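PDB 3MI6: alpha-galactosidase from Lactobacillus brevis, which probably hydrolyses terminal, non-reducing alpha-D-galactose residues from alpha-galactosides such as galactose oligosaccharides and galactomannans, as a glycoside hydrolase of family 36. Local coordinates for residues D158-E172 / L285-S299. Residues are numbered along the deposited sequence; the frame is centred on the assembly and turned at random.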
ATOM      1  N   ASP D 158       5.126  18.103  28.197  1.00 36.63           N
ATOM      2  CA  ASP D 158       5.471  18.409  26.812  1.00 37.82           C
ATOM      3  C   ASP D 158       4.348  19.108  26.032  1.00 34.59           C
ATOM      4  O   ASP D 158       4.335  19.104  24.808  1.00 31.95           O
ATOM      5  CB  ASP D 158       5.973  17.143  26.102  1.00 36.21           C
ATOM      6  CG  ASP D 158       7.444  16.812  26.457  1.00 42.07           C
ATOM      7  OD1 ASP D 158       8.225  17.767  26.707  1.00 41.01           O
ATOM      8  OD2 ASP D 158       7.826  15.613  26.473  1.00 41.55           O
ATOM      9  N   VAL D 159       3.442  19.747  26.769  1.00 35.01           N
ATOM     10  CA  VAL D 159       2.321  20.496  26.206  1.00 33.13           C
ATOM     11  C   VAL D 159       2.589  21.995  26.087  1.00 34.62           C
ATOM     12  O   VAL D 159       3.051  22.625  27.029  1.00 36.95           O
ATOM     13  CB  VAL D 159       1.091  20.378  27.116  1.00 35.70           C
ATOM     14  CG1 VAL D 159       0.026  21.395  26.713  1.00 32.57           C
ATOM     15  CG2 VAL D 159       0.537  18.960  27.099  1.00 35.55           C
ATOM     16  N   ILE D 160       2.277  22.568  24.933  1.00 34.38           N
ATOM     17  CA  ILE D 160       2.219  24.011  24.758  1.00 30.96           C
ATOM     18  C   ILE D 160       0.778  24.342  24.454  1.00 33.41           C
ATOM     19  O   ILE D 160       0.194  23.719  23.581  1.00 33.85           O
ATOM     20  CB  ILE D 160       3.067  24.434  23.562  1.00 32.14           C
ATOM     21  CG1 ILE D 160       4.559  24.331  23.913  1.00 35.06           C
ATOM     22  CG2 ILE D 160       2.711  25.843  23.125  1.00 31.38           C
ATOM     23  CD1 ILE D 160       5.488  24.291  22.731  1.00 32.67           C
ATOM     24  N   VAL D 161       0.195  25.292  25.189  1.00 35.83           N
ATOM     25  CA  VAL D 161      -1.200  25.718  24.989  1.00 33.11           C
ATOM     26  C   VAL D 161      -1.263  27.073  24.311  1.00 34.39           C
ATOM     27  O   VAL D 161      -0.590  27.998  24.737  1.00 39.04           O
ATOM     28  CB  VAL D 161      -1.955  25.879  26.324  1.00 32.89           C
ATOM     29  CG1 VAL D 161      -3.360  26.417  26.075  1.00 30.44           C
ATOM     30  CG2 VAL D 161      -2.024  24.581  27.070  1.00 31.92           C
ATOM     31  N   LYS D 162      -2.088  27.210  23.281  1.00 33.46           N
ATOM     32  CA  LYS D 162      -2.138  28.457  22.519  1.00 31.18           C
ATOM     33  C   LYS D 162      -3.523  29.062  22.476  1.00 31.58           C
ATOM     34  O   LYS D 162      -4.517  28.344  22.530  1.00 32.69           O
ATOM     35  CB  LYS D 162      -1.630  28.233  21.093  1.00 30.61           C
ATOM     36  CG  LYS D 162      -0.146  27.903  21.015  1.00 31.70           C
ATOM     37  CD  LYS D 162       0.259  27.471  19.626  1.00 31.16           C
ATOM     38  CE  LYS D 162      -0.025  28.530  18.601  1.00 29.36           C
ATOM     39  NZ  LYS D 162       0.516  28.083  17.307  1.00 30.04           N
ATOM     40  N   SER D 163      -3.581  30.391  22.402  1.00 32.44           N
ATOM     41  CA  SER D 163      -4.829  31.090  22.092  1.00 33.00           C
ATOM     42  C   SER D 163      -4.575  32.443  21.442  1.00 35.87           C
ATOM     43  O   SER D 163      -3.432  32.823  21.197  1.00 35.77           O
ATOM     44  CB  SER D 163      -5.708  31.268  23.329  1.00 34.18           C
ATOM     45  OG  SER D 163      -5.233  32.315  24.158  1.00 34.08           O
ATOM     46  N   ALA D 164      -5.656  33.165  21.167  1.00 34.43           N
ATOM     47  CA  ALA D 164      -5.563  34.509  20.623  1.00 35.11           C
ATOM     48  C   ALA D 164      -6.636  35.365  21.259  1.00 35.25           C
ATOM     49  O   ALA D 164      -7.729  34.881  21.548  1.00 36.57           O
ATOM     50  CB  ALA D 164      -5.715  34.488  19.107  1.00 34.43           C
ATOM     51  N   LYS D 165      -6.309  36.630  21.506  1.00 38.92           N
ATOM     52  CA  LYS D 165      -7.255  37.599  22.055  1.00 37.30           C
ATOM     53  C   LYS D 165      -7.167  38.855  21.238  1.00 39.59           C
ATOM     54  O   LYS D 165      -6.090  39.428  21.102  1.00 42.56           O
ATOM     55  CB  LYS D 165      -6.904  37.937  23.493  1.00 38.19           C
ATOM     56  CG  LYS D 165      -7.862  38.899  24.143  1.00 40.17           C
ATOM     57  CD  LYS D 165      -7.350  39.316  25.511  1.00 42.23           C
ATOM     58  CE  LYS D 165      -8.481  39.459  26.521  1.00 44.43           C
ATOM     59  NZ  LYS D 165      -8.009  40.090  27.789  1.00 46.95           N
ATOM     60  N   PHE D 166      -8.295  39.280  20.688  1.00 40.84           N
ATOM     61  CA  PHE D 166      -8.349  40.464  19.837  1.00 39.52           C
ATOM     62  C   PHE D 166      -8.849  41.658  20.641  1.00 41.55           C
ATOM     63  O   PHE D 166      -9.811  41.540  21.400  1.00 39.73           O
ATOM     64  CB  PHE D 166      -9.305  40.225  18.665  1.00 39.52           C
ATOM     65  CG  PHE D 166      -8.806  39.233  17.651  1.00 38.17           C
ATOM     66  CD1 PHE D 166      -8.730  37.891  17.948  1.00 37.96           C
ATOM     67  CD2 PHE D 166      -8.445  39.642  16.379  1.00 41.14           C
ATOM     68  CE1 PHE D 166      -8.267  36.983  17.004  1.00 36.60           C
ATOM     69  CE2 PHE D 166      -7.989  38.730  15.439  1.00 37.87           C
ATOM     70  CZ  PHE D 166      -7.896  37.408  15.758  1.00 34.50           C
ATOM     71  N   THR D 167      -8.196  42.807  20.478  1.00 43.74           N
ATOM     72  CA  THR D 167      -8.649  44.041  21.123  1.00 44.77           C
ATOM     73  C   THR D 167      -8.904  45.125  20.079  1.00 45.99           C
ATOM     74  O   THR D 167      -8.125  45.289  19.141  1.00 44.78           O
ATOM     75  CB  THR D 167      -7.633  44.585  22.165  1.00 48.79           C
ATOM     76  OG1 THR D 167      -7.042  43.500  22.904  1.00 48.06           O
ATOM     77  CG2 THR D 167      -8.329  45.556  23.127  1.00 46.43           C
ATOM     78  N   ASN D 168     -10.014  45.843  20.236  1.00 49.39           N
ATOM     79  CA  ASN D 168     -10.314  46.993  19.386  1.00 47.33           C
ATOM     80  C   ASN D 168     -10.224  48.284  20.188  1.00 48.39           C
ATOM     81  O   ASN D 168     -11.150  48.610  20.935  1.00 51.72           O
ATOM     82  CB  ASN D 168     -11.705  46.860  18.756  1.00 47.50           C
ATOM     83  CG  ASN D 168     -11.969  47.921  17.691  1.00 48.46           C
ATOM     84  OD1 ASN D 168     -11.112  48.752  17.405  1.00 44.21           O
ATOM     85  ND2 ASN D 168     -13.161  47.891  17.101  1.00 48.41           N
ATOM     86  N   PRO D 169      -9.099  49.010  20.055  1.00 48.97           N
ATOM     87  CA  PRO D 169      -8.887  50.306  20.703  1.00 49.29           C
ATOM     88  C   PRO D 169      -9.240  51.473  19.776  1.00 53.92           C
ATOM     89  O   PRO D 169      -9.267  52.620  20.226  1.00 58.47           O
ATOM     90  CB  PRO D 169      -7.375  50.318  20.979  1.00 50.34           C
ATOM     91  CG  PRO D 169      -6.813  49.054  20.336  1.00 48.29           C
ATOM     92  CD  PRO D 169      -7.868  48.554  19.399  1.00 48.87           C
ATOM     93  N   SER D 170      -9.499  51.199  18.499  1.00 52.82           N
ATOM     94  CA  SER D 170      -9.905  52.263  17.582  1.00 55.99           C
ATOM     95  C   SER D 170     -11.373  52.643  17.776  1.00 54.95           C
ATOM     96  O   SER D 170     -12.081  52.044  18.584  1.00 52.65           O
ATOM     97  CB  SER D 170      -9.614  51.896  16.120  1.00 56.77           C
ATOM     98  OG  SER D 170     -10.673  51.160  15.531  1.00 59.64           O
ATOM     99  N   SER D 171     -11.823  53.642  17.030  1.00 56.42           N
ATOM    100  CA  SER D 171     -13.162  54.174  17.231  1.00 61.66           C
ATOM    101  C   SER D 171     -14.189  53.541  16.296  1.00 61.29           C
ATOM    102  O   SER D 171     -15.394  53.733  16.464  1.00 59.08           O
ATOM    103  CB  SER D 171     -13.158  55.679  17.023  1.00 62.20           C
ATOM    104  OG  SER D 171     -13.221  55.960  15.639  1.00 68.17           O
ATOM    105  N   GLU D 172     -13.703  52.784  15.320  1.00 63.12           N
ATOM    106  CA  GLU D 172     -14.553  52.218  14.277  1.00 64.40           C
ATOM    107  C   GLU D 172     -14.872  50.749  14.534  1.00 59.57           C
ATOM    108  O   GLU D 172     -14.113  50.060  15.209  1.00 59.91           O
ATOM    109  CB  GLU D 172     -13.866  52.363  12.920  1.00 68.92           C
ATOM    110  CG  GLU D 172     -13.117  53.681  12.738  1.00 71.87           C
ATOM    111  CD  GLU D 172     -13.395  54.317  11.387  1.00 82.46           C
ATOM    112  OE1 GLU D 172     -14.577  54.301  10.967  1.00 82.46           O
ATOM    113  OE2 GLU D 172     -12.439  54.827  10.751  1.00 83.16           O
ATOM    114  N   LEU D 285     -16.933  43.245  16.718  1.00 41.66           N
ATOM    115  CA  LEU D 285     -16.026  43.761  17.728  1.00 44.92           C
ATOM    116  C   LEU D 285     -16.159  45.284  17.776  1.00 47.71           C
ATOM    117  O   LEU D 285     -15.506  46.013  17.012  1.00 47.87           O
ATOM    118  CB  LEU D 285     -14.594  43.351  17.370  1.00 42.95           C
ATOM    119  CG  LEU D 285     -13.479  43.325  18.409  1.00 41.67           C
ATOM    120  CD1 LEU D 285     -13.815  42.378  19.551  1.00 40.08           C
ATOM    121  CD2 LEU D 285     -12.178  42.934  17.726  1.00 36.72           C
ATOM    122  N   ALA D 286     -17.032  45.763  18.656  1.00 46.37           N
ATOM    123  CA  ALA D 286     -17.223  47.193  18.817  1.00 48.33           C
ATOM    124  C   ALA D 286     -15.957  47.851  19.383  1.00 53.21           C
ATOM    125  O   ALA D 286     -15.056  47.169  19.888  1.00 50.38           O
ATOM    126  CB  ALA D 286     -18.391  47.447  19.722  1.00 46.91           C
ATOM    127  N   PRO D 287     -15.876  49.186  19.299  1.00 52.99           N
ATOM    128  CA  PRO D 287     -14.761  49.848  19.976  1.00 54.86           C
ATOM    129  C   PRO D 287     -14.690  49.493  21.475  1.00 53.35           C
ATOM    130  O   PRO D 287     -15.728  49.417  22.151  1.00 46.47           O
ATOM    131  CB  PRO D 287     -15.077  51.331  19.778  1.00 52.41           C
ATOM    132  CG  PRO D 287     -15.895  51.373  18.542  1.00 50.48           C
ATOM    133  CD  PRO D 287     -16.735  50.142  18.583  1.00 50.57           C
ATOM    134  N   GLN D 288     -13.463  49.270  21.955  1.00 51.60           N
ATOM    135  CA  GLN D 288     -13.169  48.942  23.356  1.00 53.93           C
ATOM    136  C   GLN D 288     -13.534  47.499  23.684  1.00 53.76           C
ATOM    137  O   GLN D 288     -13.484  47.085  24.846  1.00 53.36           O
ATOM    138  CB  GLN D 288     -13.871  49.901  24.343  1.00 57.69           C
ATOM    139  CG  GLN D 288     -13.602  51.391  24.125  1.00 55.64           C
ATOM    140  CD  GLN D 288     -12.128  51.704  23.893  1.00 60.93           C
ATOM    141  OE1 GLN D 288     -11.793  52.568  23.074  1.00 62.88           O
ATOM    142  NE2 GLN D 288     -11.242  50.996  24.598  1.00 55.31           N
ATOM    143  N   ALA D 289     -13.906  46.745  22.652  1.00 52.79           N
ATOM    144  CA  ALA D 289     -14.352  45.366  22.813  1.00 46.17           C
ATOM    145  C   ALA D 289     -13.206  44.384  22.595  1.00 47.48           C
ATOM    146  O   ALA D 289     -12.177  44.718  22.001  1.00 46.38           O
ATOM    147  CB  ALA D 289     -15.495  45.065  21.856  1.00 42.90           C
ATOM    148  N   THR D 290     -13.409  43.164  23.073  1.00 45.96           N
ATOM    149  CA  THR D 290     -12.390  42.137  23.011  1.00 42.36           C
ATOM    150  C   THR D 290     -12.981  40.807  22.605  1.00 41.88           C
ATOM    151  O   THR D 290     -14.161  40.534  22.843  1.00 45.49           O
ATOM    152  CB  THR D 290     -11.755  41.935  24.378  1.00 44.43           C
ATOM    153  OG1 THR D 290     -12.791  41.817  25.358  1.00 47.55           O
ATOM    154  CG2 THR D 290     -10.875  43.113  24.728  1.00 47.27           C
ATOM    155  N   PHE D 291     -12.153  39.971  21.996  1.00 38.87           N
ATOM    156  CA  PHE D 291     -12.565  38.615  21.661  1.00 39.14           C
ATOM    157  C   PHE D 291     -11.477  37.595  21.994  1.00 38.16           C
ATOM    158  O   PHE D 291     -10.358  37.687  21.483  1.00 39.97           O
ATOM    159  CB  PHE D 291     -12.981  38.502  20.188  1.00 37.38           C
ATOM    160  CG  PHE D 291     -13.361  37.113  19.787  1.00 36.61           C
ATOM    161  CD1 PHE D 291     -14.611  36.615  20.095  1.00 36.24           C
ATOM    162  CD2 PHE D 291     -12.457  36.293  19.137  1.00 36.02           C
ATOM    163  CE1 PHE D 291     -14.960  35.331  19.760  1.00 36.73           C
ATOM    164  CE2 PHE D 291     -12.801  35.008  18.795  1.00 35.45           C
ATOM    165  CZ  PHE D 291     -14.057  34.528  19.104  1.00 35.87           C
ATOM    166  N   GLN D 292     -11.814  36.637  22.858  1.00 37.21           N
ATOM    167  CA  GLN D 292     -10.895  35.551  23.261  1.00 38.49           C
ATOM    168  C   GLN D 292     -11.193  34.231  22.503  1.00 36.42           C
ATOM    169  O   GLN D 292     -12.331  33.745  22.539  1.00 34.00           O
ATOM    170  CB  GLN D 292     -11.012  35.328  24.782  1.00 33.74           C
ATOM    171  CG  GLN D 292     -10.201  34.176  25.362  1.00 34.48           C
ATOM    172  CD  GLN D 292      -8.698  34.367  25.186  1.00 36.63           C
ATOM    173  OE1 GLN D 292      -8.093  35.273  25.771  1.00 37.80           O
ATOM    174  NE2 GLN D 292      -8.087  33.502  24.382  1.00 34.95           N
ATOM    175  N   THR D 293     -10.203  33.649  21.820  1.00 32.00           N
ATOM    176  CA  THR D 293     -10.426  32.316  21.232  1.00 32.82           C
ATOM    177  C   THR D 293     -10.366  31.226  22.299  1.00 33.57           C
ATOM    178  O   THR D 293      -9.740  31.413  23.346  1.00 33.11           O
ATOM    179  CB  THR D 293      -9.422  31.939  20.133  1.00 30.68           C
ATOM    180  OG1 THR D 293      -8.173  31.588  20.730  1.00 32.54           O
ATOM    181  CG2 THR D 293      -9.224  33.063  19.148  1.00 31.48           C
ATOM    182  N   PRO D 294     -11.027  30.078  22.042  1.00 36.00           N
ATOM    183  CA  PRO D 294     -10.884  28.929  22.944  1.00 30.63           C
ATOM    184  C   PRO D 294      -9.448  28.468  22.823  1.00 31.75           C
ATOM    185  O   PRO D 294      -8.806  28.800  21.821  1.00 32.11           O
ATOM    186  CB  PRO D 294     -11.813  27.880  22.336  1.00 30.51           C
ATOM    187  CG  PRO D 294     -12.673  28.596  21.378  1.00 33.36           C
ATOM    188  CD  PRO D 294     -11.899  29.774  20.894  1.00 33.62           C
ATOM    189  N   GLU D 295      -8.945  27.722  23.801  1.00 30.51           N
ATOM    190  CA  GLU D 295      -7.550  27.294  23.772  1.00 30.33           C
ATOM    191  C   GLU D 295      -7.277  26.076  22.881  1.00 31.70           C
ATOM    192  O   GLU D 295      -8.075  25.125  22.827  1.00 32.34           O
ATOM    193  CB  GLU D 295      -7.053  27.039  25.192  1.00 31.32           C
ATOM    194  CG  GLU D 295      -6.747  28.317  25.931  1.00 32.73           C
ATOM    195  CD  GLU D 295      -6.287  28.083  27.344  1.00 36.95           C
ATOM    196  OE1 GLU D 295      -6.597  27.013  27.915  1.00 39.44           O
ATOM    197  OE2 GLU D 295      -5.613  28.980  27.888  1.00 41.11           O
ATOM    198  N   ALA D 296      -6.141  26.112  22.187  1.00 32.60           N
ATOM    199  CA  ALA D 296      -5.649  24.952  21.447  1.00 29.51           C
ATOM    200  C   ALA D 296      -4.589  24.242  22.274  1.00 28.96           C
ATOM    201  O   ALA D 296      -3.688  24.888  22.784  1.00 31.51           O
ATOM    202  CB  ALA D 296      -5.070  25.393  20.109  1.00 27.32           C
ATOM    203  N   ILE D 297      -4.702  22.922  22.421  1.00 30.99           N
ATOM    204  CA  ILE D 297      -3.628  22.094  23.015  1.00 31.10           C
ATOM    205  C   ILE D 297      -2.699  21.528  21.937  1.00 28.86           C
ATOM    206  O   ILE D 297      -3.160  20.883  21.008  1.00 30.12           O
ATOM    207  CB  ILE D 297      -4.169  20.876  23.812  1.00 29.73           C
ATOM    208  CG1 ILE D 297      -5.321  21.260  24.749  1.00 29.54           C
ATOM    209  CG2 ILE D 297      -3.051  20.218  24.582  1.00 29.68           C
ATOM    210  CD1 ILE D 297      -4.976  22.326  25.756  1.00 30.61           C
ATOM    211  N   LEU D 298      -1.400  21.776  22.066  1.00 29.52           N
ATOM    212  CA  LEU D 298      -0.397  21.242  21.144  1.00 28.77           C
ATOM    213  C   LEU D 298       0.622  20.356  21.870  1.00 32.76           C
ATOM    214  O   LEU D 298       0.908  20.547  23.058  1.00 33.21           O
ATOM    215  CB  LEU D 298       0.342  22.366  20.435  1.00 30.31           C
ATOM    216  CG  LEU D 298      -0.090  22.692  19.009  1.00 33.60           C
ATOM    217  CD1 LEU D 298      -1.533  23.187  19.016  1.00 36.04           C
ATOM    218  CD2 LEU D 298       0.809  23.749  18.392  1.00 31.53           C
ATOM    219  N   SER D 299       1.173  19.383  21.150  1.00 32.70           N
ATOM    220  CA  SER D 299       2.072  18.409  21.757  1.00 31.44           C
ATOM    221  C   SER D 299       2.852  17.607  20.719  1.00 30.47           C
ATOM    222  O   SER D 299       2.384  17.376  19.596  1.00 30.25           O
ATOM    223  CB  SER D 299       1.289  17.466  22.669  1.00 29.66           C
ATOM    224  OG  SER D 299       2.146  16.888  23.625  1.00 29.08           O
TER
HETATM  225  O   HOH W   1      -4.693  31.341  26.659  1.00 33.13           O
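With chi1 at -171°, Asn168 swings its carboxamide away from its own backbone N and over to the residue just before the Ala286-Ala289 turn, where ND2 donates to Leu285 O at 3.0 Å, approaching from above that carbonyl plane. Its second N-H runs almost straight to Glu172 O, and both acceptors lie close to the amide plane, which fixes the rotation of the group. The backbone of Asn168 also pairs with the type II turn, its N bonding Ala289 O and its O receiving Gln288 N. Replacing this asparagine with alanine removes the amide, which is likely to leave Leu285 O and Glu172 O without their common donor and the 169-172 loop less firmly tied to the turn. Strands 159-167 and 290-301 are antiparallel neighbours in the large sheet of the N-terminal beta domain, the second leading toward the (beta/alpha)8 barrel. Between Lys162 and Lys165 their register slips by one residue. There Thr293 OG1, set between its backbone N and carbonyl carbon (chi1 76°), accepts Ala164 N at 3.0 Å, while Thr293 N donates almost straight to Ala164 O at 2.8 Å. A water joins Ser163 OG, also hydrogen-bonded to Asn150 of strand 146-154, to Glu295 OE2, itself in a salt bridge with Lys114. Val161 CG1 rests against the Glu295 carboxylate carbon CD, and its CG2 lies 3.9 Å from Ile297 CD1. Phe166 CD1 comes within 4.2 Å of Phe291 CD2, and Leu176 touches both side chains.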